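Local coordinates for DUF3298 domain-containing protein (Pseudomonas aeruginosa, PDB 4E72), which is of unknown function but belongs to the DUF3298 family and, in its natural form, is probably an exported lipoprotein, at residues T11-S16 with N32-K37. Residues are numbered along the deposited sequence; the frame is centred on the assembly and turned at random.
Sequences TERLAS and NIDTLK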
loop_
_atom_site.group_PDB
_atom_site.type_symbol
_atom_site.label_atom_id
_atom_site.label_comp_id
_atom_site.label_asym_id
_atom_site.label_seq_id
_atom_site.Cartn_x
_atom_site.Cartn_y
_atom_site.Cartn_z
ATOM N N THR A 11 -4.412 -10.953 -15.208
ATOM C CA THR A 11 -4.583 -9.500 -15.176
ATOM C C THR A 11 -3.955 -8.778 -16.395
ATOM O O THR A 11 -2.974 -9.255 -16.977
ATOM C CB THR A 11 -4.035 -8.940 -13.856
ATOM O OG1 THR A 11 -4.145 -7.523 -13.902
ATOM C CG2 THR A 11 -2.583 -9.352 -13.576
ATOM N N GLU A 12 -4.539 -7.618 -16.758
ATOM C CA GLU A 12 -4.049 -6.768 -17.840
ATOM C C GLU A 12 -3.433 -5.483 -17.226
ATOM O O GLU A 12 -4.091 -4.784 -16.451
ATOM C CB GLU A 12 -5.175 -6.451 -18.856
ATOM C CG GLU A 12 -4.808 -5.467 -19.970
ATOM C CD GLU A 12 -3.698 -5.847 -20.944
ATOM O OE1 GLU A 12 -3.610 -7.038 -21.326
ATOM O OE2 GLU A 12 -2.947 -4.936 -21.366
ATOM N N ARG A 13 -2.158 -5.221 -17.549
ATOM C CA ARG A 13 -1.392 -4.068 -17.085
ATOM C C ARG A 13 -1.648 -2.859 -17.994
ATOM O O ARG A 13 -1.467 -2.954 -19.207
ATOM C CB ARG A 13 0.114 -4.411 -17.026
ATOM C CG ARG A 13 1.014 -3.232 -16.623
ATOM C CD ARG A 13 2.441 -3.665 -16.367
ATOM N NE ARG A 13 3.317 -2.520 -16.104
ATOM C CZ ARG A 13 4.311 -2.131 -16.894
ATOM N NH1 ARG A 13 4.566 -2.782 -18.021
ATOM N NH2 ARG A 13 5.058 -1.088 -16.562
ATOM N N LEU A 14 -2.054 -1.725 -17.395
ATOM C CA LEU A 14 -2.313 -0.458 -18.096
ATOM C C LEU A 14 -1.271 0.566 -17.676
ATOM O O LEU A 14 -1.412 1.177 -16.608
ATOM C CB LEU A 14 -3.733 0.074 -17.795
ATOM C CG LEU A 14 -4.884 -0.860 -18.111
ATOM C CD1 LEU A 14 -5.950 -0.764 -17.041
ATOM C CD2 LEU A 14 -5.463 -0.557 -19.484
ATOM N N ALA A 15 -0.210 0.731 -18.495
ATOM C CA ALA A 15 0.885 1.650 -18.203
ATOM C C ALA A 15 0.971 2.788 -19.232
ATOM O O ALA A 15 0.801 2.571 -20.443
ATOM C CB ALA A 15 2.207 0.891 -18.147
ATOM N N SER A 16 1.232 4.007 -18.729
ATOM C CA SER A 16 1.363 5.222 -19.530
ATOM C C SER A 16 2.184 6.282 -18.812
ATOM O O SER A 16 2.104 6.425 -17.593
ATOM C CB SER A 16 -0.020 5.800 -19.853
ATOM O OG SER A 16 -0.660 6.354 -18.710
ATOM N N ASN A 32 2.755 9.599 -14.580
ATOM C CA ASN A 32 3.049 8.205 -14.878
ATOM C C ASN A 32 2.079 7.303 -14.098
ATOM O O ASN A 32 2.117 7.280 -12.872
ATOM C CB ASN A 32 4.537 7.902 -14.573
ATOM C CG ASN A 32 4.980 6.500 -14.919
ATOM O OD1 ASN A 32 4.357 5.497 -14.540
ATOM N ND2 ASN A 32 6.104 6.404 -15.602
ATOM N N ILE A 33 1.180 6.605 -14.818
ATOM C CA ILE A 33 0.149 5.731 -14.231
ATOM C C ILE A 33 0.326 4.297 -14.735
ATOM O O ILE A 33 0.268 4.057 -15.941
ATOM C CB ILE A 33 -1.297 6.261 -14.513
ATOM C CG1 ILE A 33 -1.542 7.618 -13.802
ATOM C CG2 ILE A 33 -2.386 5.215 -14.101
ATOM C CD1 ILE A 33 -2.666 8.415 -14.377
ATOM N N ASP A 34 0.522 3.352 -13.795
ATOM C CA ASP A 34 0.707 1.920 -14.035
ATOM C C ASP A 34 -0.322 1.151 -13.211
ATOM O O ASP A 34 -0.084 0.827 -12.049
ATOM C CB ASP A 34 2.153 1.504 -13.686
ATOM C CG ASP A 34 2.499 0.031 -13.894
ATOM O OD1 ASP A 34 1.651 -0.716 -14.460
ATOM O OD2 ASP A 34 3.608 -0.384 -13.473
ATOM N N THR A 35 -1.480 0.877 -13.807
ATOM C CA THR A 35 -2.549 0.227 -13.068
ATOM C C THR A 35 -2.887 -1.155 -13.659
ATOM O O THR A 35 -2.161 -1.658 -14.528
ATOM C CB THR A 35 -3.741 1.173 -12.938
ATOM O OG1 THR A 35 -4.604 0.675 -11.917
ATOM C CG2 THR A 35 -4.483 1.409 -14.263
ATOM N N LEU A 36 -3.961 -1.781 -13.118
ATOM C CA LEU A 36 -4.411 -3.124 -13.454
ATOM C C LEU A 36 -5.909 -3.241 -13.681
ATOM O O LEU A 36 -6.712 -2.591 -13.000
ATOM C CB LEU A 36 -4.079 -4.084 -12.291
ATOM C CG LEU A 36 -2.636 -4.303 -11.877
ATOM C CD1 LEU A 36 -2.594 -4.964 -10.522
ATOM C CD2 LEU A 36 -1.886 -5.152 -12.899
ATOM N N LYS A 37 -6.267 -4.168 -14.584
ATOM C CA LYS A 37 -7.627 -4.599 -14.888
ATOM C C LYS A 37 -7.679 -6.115 -14.714
ATOM O O LYS A 37 -6.691 -6.798 -14.980
ATOM C CB LYS A 37 -8.073 -4.164 -16.287
ATOM C CG LYS A 37 -8.925 -2.904 -16.254
ATOM C CD LYS A 37 -9.463 -2.538 -17.624
ATOM C CE LYS A 37 -10.147 -1.193 -17.618
ATOM N NZ LYS A 37 -10.669 -0.842 -18.968
#
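Arg13 and Asp34 form a salt bridge that runs diagonally across two antiparallel strands, linking neighbouring non-hydrogen-bonded pairs of the ladder. The arginine CB leaves the strand on the face shared with Ala15, Asp34 and Leu36. With CG anti to the backbone N (chi1 177°) and the chain extended as far as NE, the side chain stands off the sheet and leans toward Asp34, one pair further along on this face. Arg13 CG already lies 3.4 Å from Asp34 OD1, and CD stays close to the same oxygen. Arg13 NE then donates to Asp34 OD1 at 3.0 Å, in a bent bond (138°) that meets the oxygen from above the carboxylate plane; the guanidinium and carboxylate planes stand 72° apart. NE also bonds weakly to OD2, CZ lies about equally far from both oxygens, and at the tip NH2 makes a weak bond to OD2. The Ala15 methyl lies against one guanidinium face, near the rim.

On the other face Leu14 CD1 touches Thr35 CG2, and Leu14 CD1 lies 3.7 Å from Lys37 CG. At the open end of the ladder Lys37 O is gripped twice: Thr11 OG1 and Glu12 N, each 2.9 Å from Lys37 O, arrive from opposite faces of the carbonyl. Paired backbone bonds join Glu12 with Lys37, Leu14 with Thr35 and Ser16 with Ile33. Strand 84-95 flanks 32-37, and helix 44-54 touches Thr35. The whole is an antiparallel beta hairpin whose first strand forms an edge of the mixed sheet.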